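Local coordinates for protein Exo-beta-1,4-mannosidase (PDB 4LYP) that probably hydrolyses beta-1,4-linked mannosides from their ends as a secreted fungal glycoside hydrolase of family 5, and also shows transglycosylation activity, at residues F152-V163 against Y181-Y192. Sequence-based numbering, arbitrary orientation.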
loop_
_atom_site.group_PDB
_atom_site.type_symbol
_atom_site.label_atom_id
_atom_site.label_comp_id
_atom_site.label_asym_id
_atom_site.label_seq_id
_atom_site.Cartn_x
_atom_site.Cartn_y
_atom_site.Cartn_z
ATOM N N PHE A 152 -0.056 -5.904 9.019
ATOM C CA PHE A 152 -0.812 -6.849 9.832
ATOM C C PHE A 152 -0.672 -8.243 9.219
ATOM O O PHE A 152 -0.635 -9.239 9.986
ATOM C CB PHE A 152 -2.264 -6.414 9.936
ATOM C CG PHE A 152 -3.017 -7.284 10.897
ATOM C CD1 PHE A 152 -2.963 -7.012 12.272
ATOM C CD2 PHE A 152 -3.701 -8.444 10.464
ATOM C CE1 PHE A 152 -3.585 -7.832 13.183
ATOM C CE2 PHE A 152 -4.341 -9.281 11.402
ATOM C CZ PHE A 152 -4.266 -8.951 12.768
ATOM N N TRP A 153 -0.752 -8.329 7.896
ATOM C CA TRP A 153 -0.893 -9.592 7.212
ATOM C C TRP A 153 0.423 -10.295 6.994
ATOM O O TRP A 153 1.545 -9.787 7.236
ATOM C CB TRP A 153 -1.677 -9.401 5.900
ATOM C CG TRP A 153 -3.008 -8.801 6.164
ATOM C CD1 TRP A 153 -3.413 -7.526 5.836
ATOM C CD2 TRP A 153 -4.123 -9.385 6.865
ATOM N NE1 TRP A 153 -4.697 -7.280 6.317
ATOM C CE2 TRP A 153 -5.149 -8.416 6.940
ATOM C CE3 TRP A 153 -4.328 -10.657 7.476
ATOM C CZ2 TRP A 153 -6.357 -8.658 7.588
ATOM C CZ3 TRP A 153 -5.525 -10.866 8.148
ATOM C CH2 TRP A 153 -6.543 -9.889 8.204
ATOM N N GLN A 154 0.306 -11.524 6.458
ATOM C CA GLN A 154 1.418 -12.495 6.478
ATOM C C GLN A 154 2.344 -12.412 5.305
ATOM O O GLN A 154 3.399 -13.071 5.299
ATOM C CB GLN A 154 0.848 -13.924 6.584
ATOM C CG GLN A 154 0.101 -14.476 5.347
ATOM C CD GLN A 154 -1.373 -14.077 5.246
ATOM O OE1 GLN A 154 -1.821 -13.010 5.699
ATOM N NE2 GLN A 154 -2.158 -14.966 4.605
ATOM N N TRP A 155 2.034 -11.603 4.283
ATOM C CA TRP A 155 2.790 -11.637 3.005
ATOM C C TRP A 155 4.090 -10.944 3.043
ATOM O O TRP A 155 4.901 -11.064 2.123
ATOM C CB TRP A 155 1.896 -11.201 1.878
ATOM C CG TRP A 155 1.234 -9.852 2.003
ATOM C CD1 TRP A 155 -0.075 -9.591 2.411
ATOM C CD2 TRP A 155 1.832 -8.557 1.605
ATOM N NE1 TRP A 155 -0.319 -8.248 2.309
ATOM C CE2 TRP A 155 0.793 -7.583 1.800
ATOM C CE3 TRP A 155 3.067 -8.136 1.145
ATOM C CZ2 TRP A 155 0.974 -6.233 1.523
ATOM C CZ3 TRP A 155 3.233 -6.813 0.851
ATOM C CH2 TRP A 155 2.192 -5.845 1.040
ATOM N N SER A 156 4.384 -10.237 4.156
ATOM C CA SER A 156 5.702 -9.692 4.408
ATOM C C SER A 156 6.204 -10.184 5.780
ATOM O O SER A 156 7.052 -9.531 6.411
ATOM C CB SER A 156 5.696 -8.164 4.323
ATOM O OG SER A 156 4.782 -7.646 5.280
ATOM N N GLY A 157 5.658 -11.307 6.279
ATOM C CA GLY A 157 5.930 -11.737 7.657
ATOM C C GLY A 157 4.955 -11.004 8.582
ATOM O O GLY A 157 3.917 -11.567 8.956
ATOM N N GLY A 158 5.228 -9.737 8.850
ATOM C CA GLY A 158 4.218 -8.872 9.441
ATOM C C GLY A 158 4.071 -9.091 10.970
ATOM O O GLY A 158 4.901 -9.704 11.638
ATOM N N PHE A 159 2.967 -8.562 11.511
ATOM C CA PHE A 159 2.762 -8.574 12.968
ATOM C C PHE A 159 2.734 -9.996 13.489
ATOM O O PHE A 159 3.221 -10.249 14.601
ATOM C CB PHE A 159 1.481 -7.870 13.331
ATOM C CG PHE A 159 1.524 -6.365 13.212
ATOM C CD1 PHE A 159 2.595 -5.689 12.706
ATOM C CD2 PHE A 159 0.416 -5.627 13.567
ATOM C CE1 PHE A 159 2.634 -4.310 12.615
ATOM C CE2 PHE A 159 0.418 -4.243 13.510
ATOM C CZ PHE A 159 1.510 -3.560 13.004
ATOM N N GLY A 160 2.226 -10.986 12.730
ATOM C CA GLY A 160 2.255 -12.366 13.178
ATOM C C GLY A 160 3.654 -12.896 13.312
ATOM O O GLY A 160 3.923 -13.695 14.210
ATOM N N GLN A 161 4.570 -12.451 12.462
ATOM C CA GLN A 161 5.965 -12.841 12.590
ATOM C C GLN A 161 6.573 -12.216 13.849
ATOM O O GLN A 161 7.326 -12.884 14.544
ATOM C CB GLN A 161 6.758 -12.498 11.328
ATOM C CG GLN A 161 8.211 -12.896 11.459
ATOM C CD GLN A 161 8.364 -14.387 11.688
ATOM O OE1 GLN A 161 7.864 -15.195 10.901
ATOM N NE2 GLN A 161 9.068 -14.801 12.761
ATOM N N TYR A 162 6.301 -10.933 14.108
ATOM C CA TYR A 162 6.818 -10.359 15.372
ATOM C C TYR A 162 6.304 -11.157 16.559
ATOM O O TYR A 162 7.067 -11.426 17.521
ATOM C CB TYR A 162 6.469 -8.886 15.515
ATOM C CG TYR A 162 7.257 -7.921 14.680
ATOM C CD1 TYR A 162 6.885 -7.578 13.386
ATOM C CD2 TYR A 162 8.424 -7.334 15.156
ATOM C CE1 TYR A 162 7.576 -6.661 12.638
ATOM C CE2 TYR A 162 9.118 -6.396 14.425
ATOM C CZ TYR A 162 8.685 -6.022 13.170
ATOM O OH TYR A 162 9.344 -5.031 12.537
ATOM N N VAL A 163 5.017 -11.533 16.566
ATOM C CA VAL A 163 4.471 -12.352 17.627
ATOM C C VAL A 163 5.208 -13.667 17.723
ATOM O O VAL A 163 5.564 -14.116 18.826
ATOM C CB VAL A 163 2.941 -12.527 17.470
ATOM C CG1 VAL A 163 2.406 -13.576 18.460
ATOM C CG2 VAL A 163 2.218 -11.184 17.635
ATOM N N TYR A 181 -9.355 -16.794 8.670
ATOM C CA TYR A 181 -8.861 -15.396 8.752
ATOM C C TYR A 181 -9.106 -14.875 10.239
ATOM O O TYR A 181 -8.200 -14.210 10.799
ATOM C CB TYR A 181 -9.167 -14.444 7.418
ATOM C CG TYR A 181 -7.994 -14.378 6.280
ATOM C CD1 TYR A 181 -6.827 -13.652 6.476
ATOM C CD2 TYR A 181 -8.101 -15.033 5.015
ATOM C CE1 TYR A 181 -5.806 -13.618 5.486
ATOM C CE2 TYR A 181 -7.153 -14.983 4.016
ATOM C CZ TYR A 181 -5.968 -14.312 4.288
ATOM O OH TYR A 181 -4.815 -14.206 3.511
ATOM N N ASP A 182 -10.109 -15.333 10.977
ATOM C CA ASP A 182 -10.356 -14.945 12.389
ATOM C C ASP A 182 -9.273 -15.496 13.379
ATOM O O ASP A 182 -8.765 -14.775 14.270
ATOM C CB ASP A 182 -11.839 -15.328 12.839
ATOM N N GLU A 183 -8.925 -16.773 13.189
ATOM C CA GLU A 183 -7.896 -17.502 13.963
ATOM C C GLU A 183 -6.516 -16.785 13.752
ATOM O O GLU A 183 -5.796 -16.422 14.712
ATOM C CB GLU A 183 -7.723 -18.988 13.630
ATOM C CG GLU A 183 -6.644 -19.596 14.542
ATOM C CD GLU A 183 -6.460 -21.099 14.419
ATOM O OE1 GLU A 183 -7.324 -21.798 13.818
ATOM O OE2 GLU A 183 -5.427 -21.613 14.937
ATOM N N PHE A 184 -6.150 -16.524 12.482
ATOM C CA PHE A 184 -4.917 -15.808 12.203
ATOM C C PHE A 184 -4.974 -14.414 12.843
ATOM O O PHE A 184 -3.972 -13.948 13.428
ATOM C CB PHE A 184 -4.679 -15.697 10.693
ATOM C CG PHE A 184 -3.493 -14.842 10.370
ATOM C CD1 PHE A 184 -2.222 -15.409 10.441
ATOM C CD2 PHE A 184 -3.624 -13.515 10.123
ATOM C CE1 PHE A 184 -1.091 -14.610 10.248
ATOM C CE2 PHE A 184 -2.495 -12.691 9.909
ATOM C CZ PHE A 184 -1.267 -13.241 10.015
ATOM N N THR A 185 -6.095 -13.674 12.673
ATOM C CA THR A 185 -6.218 -12.336 13.197
ATOM C C THR A 185 -6.016 -12.296 14.693
ATOM O O THR A 185 -5.336 -11.439 15.168
ATOM C CB THR A 185 -7.567 -11.660 12.791
ATOM O OG1 THR A 185 -7.636 -11.532 11.378
ATOM C CG2 THR A 185 -7.753 -10.288 13.411
ATOM N N GLN A 186 -6.602 -13.224 15.439
ATOM C CA GLN A 186 -6.416 -13.219 16.915
ATOM C C GLN A 186 -4.968 -13.468 17.265
ATOM O O GLN A 186 -4.421 -12.872 18.217
ATOM C CB GLN A 186 -7.302 -14.333 17.553
ATOM C CG GLN A 186 -8.764 -13.986 17.599
ATOM C CD GLN A 186 -9.578 -14.735 18.612
ATOM O OE1 GLN A 186 -10.705 -15.048 18.340
ATOM N NE2 GLN A 186 -9.045 -14.945 19.834
ATOM N N PHE A 187 -4.269 -14.288 16.459
ATOM C CA PHE A 187 -2.863 -14.618 16.697
ATOM C C PHE A 187 -2.036 -13.327 16.492
ATOM O O PHE A 187 -1.248 -12.938 17.372
ATOM C CB PHE A 187 -2.386 -15.692 15.734
ATOM C CG PHE A 187 -0.952 -16.055 15.906
ATOM C CD1 PHE A 187 0.020 -15.356 15.185
ATOM C CD2 PHE A 187 -0.585 -17.193 16.647
ATOM C CE1 PHE A 187 1.405 -15.658 15.321
ATOM C CE2 PHE A 187 0.751 -17.579 16.684
ATOM C CZ PHE A 187 1.767 -16.788 16.065
ATOM N N ALA A 188 -2.182 -12.666 15.342
ATOM C CA ALA A 188 -1.368 -11.543 14.992
ATOM C C ALA A 188 -1.723 -10.288 15.810
ATOM O O ALA A 188 -0.831 -9.457 16.098
ATOM C CB ALA A 188 -1.479 -11.249 13.528
ATOM N N ALA A 189 -2.988 -10.126 16.197
ATOM C CA ALA A 189 -3.393 -8.948 16.953
ATOM C C ALA A 189 -2.811 -8.926 18.357
ATOM O O ALA A 189 -2.859 -7.899 19.013
ATOM C CB ALA A 189 -4.912 -8.812 16.979
ATOM N N ARG A 190 -2.275 -10.060 18.840
ATOM C CA ARG A 190 -1.514 -10.061 20.093
ATOM C C ARG A 190 -0.406 -9.044 20.059
ATOM O O ARG A 190 0.001 -8.523 21.116
ATOM C CB ARG A 190 -0.970 -11.435 20.402
ATOM C CG ARG A 190 -2.083 -12.447 20.709
ATOM C CD ARG A 190 -1.564 -13.748 21.250
ATOM N NE ARG A 190 -0.825 -14.390 20.227
ATOM C CZ ARG A 190 -0.082 -15.521 20.401
ATOM N NH1 ARG A 190 0.097 -16.000 21.628
ATOM N NH2 ARG A 190 0.563 -16.127 19.390
ATOM N N PHE A 191 0.088 -8.700 18.876
ATOM C CA PHE A 191 1.085 -7.648 18.683
ATOM C C PHE A 191 0.752 -6.361 19.412
ATOM O O PHE A 191 1.666 -5.710 19.965
ATOM C CB PHE A 191 1.214 -7.399 17.181
ATOM C CG PHE A 191 2.299 -6.397 16.787
ATOM C CD1 PHE A 191 2.032 -5.020 16.794
ATOM C CD2 PHE A 191 3.538 -6.849 16.383
ATOM C CE1 PHE A 191 3.050 -4.076 16.440
ATOM C CE2 PHE A 191 4.516 -5.926 16.013
ATOM C CZ PHE A 191 4.265 -4.569 16.010
ATOM N N TYR A 192 -0.531 -5.945 19.422
ATOM C CA TYR A 192 -0.928 -4.732 20.126
ATOM C C TYR A 192 -1.943 -4.987 21.252
ATOM O O TYR A 192 -2.139 -4.127 22.061
ATOM C CB TYR A 192 -1.409 -3.661 19.156
ATOM C CG TYR A 192 -2.362 -4.153 18.049
ATOM C CD1 TYR A 192 -3.611 -4.576 18.298
ATOM C CD2 TYR A 192 -1.898 -4.214 16.715
ATOM C CE1 TYR A 192 -4.475 -5.015 17.285
ATOM C CE2 TYR A 192 -2.726 -4.656 15.698
ATOM C CZ TYR A 192 -4.004 -5.065 15.973
ATOM O OH TYR A 192 -4.795 -5.510 14.936
#
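Gly-160 and Ala-188 bring the backbones to 4.1 Å, CA to CA, where helix 158-163 crosses helix 181-192 at 70° with 7.5 Å between their axes. Two small residues suit this point: glycine adds no side chain, and the Ala-188 methyl fits against Gly-160 N and the Phe-152 ring. One turn on, Val-163 is a knob in the hole formed by Phe-187, Ala-188, Arg-190 and Phe-191; its CG1, anti to the backbone N (chi1 171°), lies over the Phe-187 face. Arg-190 is steadied there by a hydrogen bond from NE to Phe-187 O, in the guanidinium plane. Flat rings fill the contact beside Val-163: Phe-159 and Phe-191 stack face to face, almost parallel, with centroids 3.8 Å apart, while the Phe-191 edge turns toward the face of Tyr-162. Tyr-192 meets the edge of the Phe-159 ring, and its hydroxyl, hydrogen-bonded to Gln-240 O, lies 3.2 Å from Phe-152 CE1. Phe-152 points its CZ at Thr-185 O, 3.6 Å away, presenting a weakly polar C-H edge to the carbonyl. At the start of helix 181-192, the Tyr-181 edge approaches the indole face of Trp-153 with CD1 3.5 Å from CZ3, and Phe-184 lies rim to rim with the indole. Gln-154, bent at chi2 (-84°), brings its amide to the hydroxyl end of Tyr-181, where NE2 donates to Tyr-181 OH over 3.0 Å, slightly out of the amide plane. Trp-153 lines a pocket that holds a bound guanidine, and its NE1 is hydrogen-bonded to Glu-238 OE1, of the same pocket. Segment 152-163 follows barrel strand 144-148, so Tyr-181 and Phe-184 probably back the pocket at Trp-153, at the C-terminal end of the strands, where family 5 TIM barrels carry their active site.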